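PDB 6WYN: esterase Rv0045c from Mycobacterium tuberculosis, which hydrolyses carboxylic esters, with a preference for short, straight alkyl chains such as butanoate, and is probably involved in ester or lipid metabolism. Local coordinates for residues A[174-188]-A[271-285]. Sequence-based numbering, arbitrary orientation.
Sequences ELVLVDVTPSALQRH and APITLVRGGSSGFVT
Both carboxylate oxygens of Asp179 are gripped from 271-285. Ser281 OG donates to Asp179 OD2 at 2.6 Å, and OD2 receives it on its syn lone pair, while Gly278 N reaches Asp179 OD1 at 3.0 Å from above the carboxylate plane; a water held by Arg277 NE and Val284 N also bonds to OD1. With OG anti to the backbone N (chi1 174°), the Ser281 hydroxyl also accepts from Phe283 N, an ST turn; a short hydroxyl side chain suits this double role. Two differently directed bonds restrict rotation of the carboxylate, whose OD2 also pairs with ND1 of His310; Asp179 and His310 are inferred to form the catalytic triad with Ser155. In this alpha/beta hydrolase the acid follows the strand next to the nucleophile strand, one earlier than the canonical place, while the loop after 273-278 holds it. Strands 174-178 and 273-278 run parallel, laced by backbone bonds from Leu175 N–Pro272 O to Asp179 N–Val276 O. On one face the branched Val176 and Val276 meet, CG1 to CG2, at 4.0 Å; on the other, Leu177 CD1 packs on Ile273 CG2 at 3.8 Å. Beyond the strands, Phe283 packs against the first turns of helix 182-200: Leu185 CD1 meets Phe283 CZ at the ring edge, 3.9 Å away, and Ala184, small enough to let the ring in, lays CB against CD1. His188, a substrate-selectivity residue, approaches obliquely, its ring at 43° to that of Phe283, which also stacks on His310. The exposed Arg187 forms a salt bridge with Asp288, and its NH1 lies 3.3 Å from Phe283 O.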
loop_
_atom_site.group_PDB
_atom_site.type_symbol
_atom_site.label_atom_id
_atom_site.label_comp_id
_atom_site.label_asym_id
_atom_site.label_seq_id
_atom_site.Cartn_x
_atom_site.Cartn_y
_atom_site.Cartn_z
ATOM N N GLU A 174 15.134 -7.279 2.403
ATOM C CA GLU A 174 14.140 -7.849 3.345
ATOM C C GLU A 174 12.730 -7.407 2.929
ATOM O O GLU A 174 12.586 -6.229 2.564
ATOM C CB GLU A 174 14.628 -7.342 4.698
ATOM C CG GLU A 174 13.868 -7.834 5.865
ATOM C CD GLU A 174 14.492 -9.024 6.567
ATOM O OE1 GLU A 174 15.747 -9.189 6.539
ATOM O OE2 GLU A 174 13.705 -9.763 7.157
ATOM N N LEU A 175 11.765 -8.327 2.892
ATOM C CA LEU A 175 10.356 -8.036 2.534
ATOM C C LEU A 175 9.476 -8.170 3.775
ATOM O O LEU A 175 9.575 -9.184 4.509
ATOM C CB LEU A 175 9.831 -9.001 1.482
ATOM C CG LEU A 175 10.437 -8.873 0.092
ATOM C CD1 LEU A 175 10.208 -10.127 -0.732
ATOM C CD2 LEU A 175 9.859 -7.674 -0.621
ATOM N N VAL A 176 8.554 -7.235 3.935
ATOM C CA VAL A 176 7.427 -7.374 4.883
ATOM C C VAL A 176 6.163 -7.286 4.047
ATOM O O VAL A 176 5.934 -6.229 3.419
ATOM C CB VAL A 176 7.478 -6.325 6.000
ATOM C CG1 VAL A 176 6.323 -6.515 6.945
ATOM C CG2 VAL A 176 8.812 -6.342 6.754
ATOM N N LEU A 177 5.398 -8.377 4.023
ATOM C CA LEU A 177 4.110 -8.498 3.317
ATOM C C LEU A 177 3.008 -8.185 4.313
ATOM O O LEU A 177 2.924 -8.904 5.382
ATOM C CB LEU A 177 3.939 -9.918 2.765
ATOM C CG LEU A 177 4.930 -10.362 1.696
ATOM C CD1 LEU A 177 4.576 -11.758 1.233
ATOM C CD2 LEU A 177 4.926 -9.432 0.485
ATOM N N VAL A 178 2.123 -7.250 3.989
ATOM C CA VAL A 178 0.967 -6.977 4.882
ATOM C C VAL A 178 -0.278 -7.616 4.291
ATOM O O VAL A 178 -0.797 -7.129 3.269
ATOM C CB VAL A 178 0.834 -5.486 5.191
ATOM C CG1 VAL A 178 -0.319 -5.172 6.113
ATOM C CG2 VAL A 178 2.126 -4.976 5.789
ATOM N N ASP A 179 -0.778 -8.647 5.009
ATOM C CA ASP A 179 -2.035 -9.375 4.756
ATOM C C ASP A 179 -2.172 -9.799 3.290
ATOM O O ASP A 179 -3.262 -9.683 2.756
ATOM C CB ASP A 179 -3.232 -8.547 5.229
ATOM C CG ASP A 179 -4.396 -9.402 5.730
ATOM O OD1 ASP A 179 -4.149 -10.253 6.584
ATOM O OD2 ASP A 179 -5.554 -9.234 5.229
ATOM N N VAL A 180 -1.150 -10.391 2.705
ATOM C CA VAL A 180 -1.268 -10.948 1.340
ATOM C C VAL A 180 -0.254 -12.068 1.099
ATOM O O VAL A 180 0.840 -12.037 1.646
ATOM C CB VAL A 180 -1.101 -9.811 0.308
ATOM C CG1 VAL A 180 0.355 -9.366 0.245
ATOM C CG2 VAL A 180 -1.631 -10.218 -1.060
ATOM N N THR A 181 -0.621 -12.985 0.205
ATOM C CA THR A 181 0.302 -13.919 -0.498
ATOM C C THR A 181 -0.148 -13.950 -1.966
ATOM O O THR A 181 -1.257 -13.532 -2.276
ATOM C CB THR A 181 0.272 -15.330 0.117
ATOM O OG1 THR A 181 -0.920 -15.952 -0.376
ATOM C CG2 THR A 181 0.258 -15.345 1.635
ATOM N N PRO A 182 0.640 -14.506 -2.906
ATOM C CA PRO A 182 0.169 -14.639 -4.288
ATOM C C PRO A 182 -1.193 -15.329 -4.363
ATOM O O PRO A 182 -2.114 -14.800 -4.986
ATOM C CB PRO A 182 1.266 -15.463 -4.920
ATOM C CG PRO A 182 2.480 -15.005 -4.163
ATOM C CD PRO A 182 2.019 -14.994 -2.719
ATOM N N SER A 183 -1.349 -16.460 -3.656
ATOM C CA SER A 183 -2.621 -17.232 -3.675
ATOM C C SER A 183 -3.780 -16.375 -3.158
ATOM O O SER A 183 -4.889 -16.440 -3.719
ATOM C CB SER A 183 -2.483 -18.530 -2.911
ATOM O OG SER A 183 -1.414 -19.296 -3.449
ATOM N N ALA A 184 -3.565 -15.602 -2.090
ATOM C CA ALA A 184 -4.656 -14.845 -1.443
ATOM C C ALA A 184 -5.171 -13.765 -2.394
ATOM O O ALA A 184 -6.402 -13.580 -2.529
ATOM C CB ALA A 184 -4.153 -14.266 -0.138
ATOM N N LEU A 185 -4.286 -13.028 -3.041
ATOM C CA LEU A 185 -4.772 -11.971 -3.966
ATOM C C LEU A 185 -5.401 -12.633 -5.206
ATOM O O LEU A 185 -6.375 -12.114 -5.687
ATOM C CB LEU A 185 -3.629 -11.017 -4.353
ATOM C CG LEU A 185 -4.092 -9.726 -5.044
ATOM C CD1 LEU A 185 -5.291 -9.109 -4.369
ATOM C CD2 LEU A 185 -2.970 -8.688 -5.074
ATOM N N GLN A 186 -4.858 -13.729 -5.708
ATOM C CA GLN A 186 -5.489 -14.483 -6.833
ATOM C C GLN A 186 -6.946 -14.807 -6.471
ATOM O O GLN A 186 -7.849 -14.566 -7.280
ATOM C CB GLN A 186 -4.698 -15.755 -7.127
ATOM C CG GLN A 186 -5.142 -16.483 -8.395
ATOM C CD GLN A 186 -4.115 -17.519 -8.791
ATOM O OE1 GLN A 186 -3.620 -18.293 -7.975
ATOM N NE2 GLN A 186 -3.765 -17.529 -10.056
ATOM N N ARG A 187 -7.200 -15.334 -5.275
ATOM C CA ARG A 187 -8.595 -15.678 -4.864
ATOM C C ARG A 187 -9.436 -14.383 -4.871
ATOM O O ARG A 187 -10.588 -14.398 -5.394
ATOM C CB ARG A 187 -8.513 -16.450 -3.526
ATOM C CG ARG A 187 -9.803 -16.619 -2.723
ATOM C CD ARG A 187 -9.606 -17.181 -1.288
ATOM N NE ARG A 187 -8.489 -18.101 -1.306
ATOM C CZ ARG A 187 -7.343 -17.982 -0.630
ATOM N NH1 ARG A 187 -7.147 -17.034 0.273
ATOM N NH2 ARG A 187 -6.400 -18.877 -0.839
ATOM N N HIS A 188 -8.945 -13.263 -4.331
ATOM C CA HIS A 188 -9.703 -11.970 -4.359
ATOM C C HIS A 188 -9.994 -11.498 -5.798
ATOM O O HIS A 188 -11.119 -11.042 -6.069
ATOM C CB HIS A 188 -8.953 -10.874 -3.594
ATOM C CG HIS A 188 -9.661 -9.560 -3.540
ATOM N ND1 HIS A 188 -10.725 -9.323 -2.683
ATOM C CD2 HIS A 188 -9.456 -8.408 -4.212
ATOM C CE1 HIS A 188 -11.162 -8.086 -2.837
ATOM N NE2 HIS A 188 -10.396 -7.500 -3.768
ATOM N N ALA A 271 15.715 -12.580 -0.555
ATOM C CA ALA A 271 15.286 -11.690 0.553
ATOM C C ALA A 271 14.411 -12.467 1.542
ATOM O O ALA A 271 13.446 -13.099 1.143
ATOM C CB ALA A 271 14.530 -10.531 -0.020
ATOM N N PRO A 272 14.701 -12.454 2.849
ATOM C CA PRO A 272 13.768 -12.965 3.849
ATOM C C PRO A 272 12.398 -12.286 3.775
ATOM O O PRO A 272 12.306 -11.111 3.460
ATOM C CB PRO A 272 14.458 -12.634 5.186
ATOM C CG PRO A 272 15.942 -12.624 4.811
ATOM C CD PRO A 272 15.938 -11.956 3.451
ATOM N N ILE A 273 11.361 -13.067 4.005
ATOM C CA ILE A 273 9.952 -12.615 3.993
ATOM C C ILE A 273 9.331 -12.741 5.371
ATOM O O ILE A 273 9.370 -13.858 5.951
ATOM C CB ILE A 273 9.143 -13.431 2.986
ATOM C CG1 ILE A 273 9.685 -13.255 1.566
ATOM C CG2 ILE A 273 7.670 -13.039 3.096
ATOM C CD1 ILE A 273 9.059 -14.190 0.559
ATOM N N THR A 274 8.752 -11.640 5.855
ATOM C CA THR A 274 7.915 -11.605 7.077
ATOM C C THR A 274 6.493 -11.380 6.609
ATOM O O THR A 274 6.291 -10.516 5.774
ATOM C CB THR A 274 8.389 -10.532 8.056
ATOM O OG1 THR A 274 9.734 -10.874 8.417
ATOM C CG2 THR A 274 7.512 -10.445 9.282
ATOM N N LEU A 275 5.528 -12.066 7.177
ATOM C CA LEU A 275 4.124 -11.797 6.841
ATOM C C LEU A 275 3.492 -11.189 8.065
ATOM O O LEU A 275 3.806 -11.655 9.192
ATOM C CB LEU A 275 3.440 -13.107 6.421
ATOM C CG LEU A 275 1.926 -13.098 6.239
ATOM C CD1 LEU A 275 1.548 -12.212 5.055
ATOM C CD2 LEU A 275 1.425 -14.520 5.998
ATOM N N VAL A 276 2.589 -10.240 7.846
ATOM C CA VAL A 276 1.769 -9.619 8.910
ATOM C C VAL A 276 0.335 -9.876 8.518
ATOM O O VAL A 276 -0.058 -9.335 7.442
ATOM C CB VAL A 276 2.062 -8.118 9.113
ATOM C CG1 VAL A 276 1.190 -7.530 10.225
ATOM C CG2 VAL A 276 3.523 -7.858 9.409
ATOM N N ARG A 277 -0.419 -10.625 9.330
ATOM C CA ARG A 277 -1.855 -10.780 9.044
ATOM C C ARG A 277 -2.671 -9.908 9.987
ATOM O O ARG A 277 -2.262 -9.712 11.153
ATOM C CB ARG A 277 -2.339 -12.234 9.186
ATOM C CG ARG A 277 -1.914 -13.186 8.079
ATOM C CD ARG A 277 -2.548 -14.577 8.258
ATOM N NE ARG A 277 -3.949 -14.329 8.546
ATOM C CZ ARG A 277 -4.594 -14.710 9.669
ATOM N NH1 ARG A 277 -3.981 -15.492 10.540
ATOM N NH2 ARG A 277 -5.845 -14.304 9.915
ATOM N N GLY A 278 -3.824 -9.506 9.519
ATOM C CA GLY A 278 -4.923 -9.013 10.364
ATOM C C GLY A 278 -5.679 -10.186 10.961
ATOM O O GLY A 278 -6.138 -11.024 10.188
ATOM N N GLY A 279 -5.704 -10.272 12.292
ATOM C CA GLY A 279 -6.441 -11.288 13.082
ATOM C C GLY A 279 -7.926 -11.366 12.777
ATOM O O GLY A 279 -8.478 -12.459 12.898
ATOM N N SER A 280 -8.555 -10.271 12.368
ATOM C CA SER A 280 -9.966 -10.223 11.909
ATOM C C SER A 280 -10.057 -10.254 10.374
ATOM O O SER A 280 -11.110 -10.009 9.851
ATOM C CB SER A 280 -10.673 -9.036 12.454
ATOM O OG SER A 280 -10.565 -9.084 13.865
ATOM N N SER A 281 -8.974 -10.513 9.675
ATOM C CA SER A 281 -9.006 -10.607 8.206
ATOM C C SER A 281 -9.000 -12.084 7.814
ATOM O O SER A 281 -8.078 -12.778 8.193
ATOM C CB SER A 281 -7.850 -9.869 7.577
ATOM O OG SER A 281 -7.854 -10.115 6.182
ATOM N N GLY A 282 -9.963 -12.476 7.001
ATOM C CA GLY A 282 -10.017 -13.792 6.334
ATOM C C GLY A 282 -9.218 -13.820 5.044
ATOM O O GLY A 282 -9.136 -14.884 4.403
ATOM N N PHE A 283 -8.572 -12.720 4.679
ATOM C CA PHE A 283 -7.956 -12.596 3.344
ATOM C C PHE A 283 -6.913 -13.683 3.131
ATOM O O PHE A 283 -6.863 -14.321 2.057
ATOM C CB PHE A 283 -7.382 -11.192 3.197
ATOM C CG PHE A 283 -7.116 -10.798 1.775
ATOM C CD1 PHE A 283 -5.895 -11.061 1.194
ATOM C CD2 PHE A 283 -8.085 -10.127 1.045
ATOM C CE1 PHE A 283 -5.631 -10.674 -0.111
ATOM C CE2 PHE A 283 -7.829 -9.742 -0.269
ATOM C CZ PHE A 283 -6.592 -10.005 -0.830
ATOM N N VAL A 284 -6.053 -13.866 4.121
ATOM C CA VAL A 284 -4.971 -14.865 4.107
ATOM C C VAL A 284 -5.378 -16.013 5.046
ATOM O O VAL A 284 -5.627 -15.736 6.217
ATOM C CB VAL A 284 -3.641 -14.241 4.538
ATOM C CG1 VAL A 284 -2.514 -15.286 4.554
ATOM C CG2 VAL A 284 -3.314 -13.030 3.642
ATOM N N THR A 285 -5.394 -17.244 4.527
ATOM C CA THR A 285 -5.711 -18.471 5.290
ATOM C C THR A 285 -4.453 -19.071 5.903
ATOM O O THR A 285 -3.310 -18.777 5.452
ATOM C CB THR A 285 -6.364 -19.521 4.387
ATOM O OG1 THR A 285 -5.389 -19.965 3.447
ATOM C CG2 THR A 285 -7.584 -18.960 3.722
HETATM O O HOH W 1 -5.662 -12.626 6.820
HETATM O O HOH W 2 -8.300 -13.869 -0.356
HETATM O O HOH W 3 -9.479 -16.140 1.827
#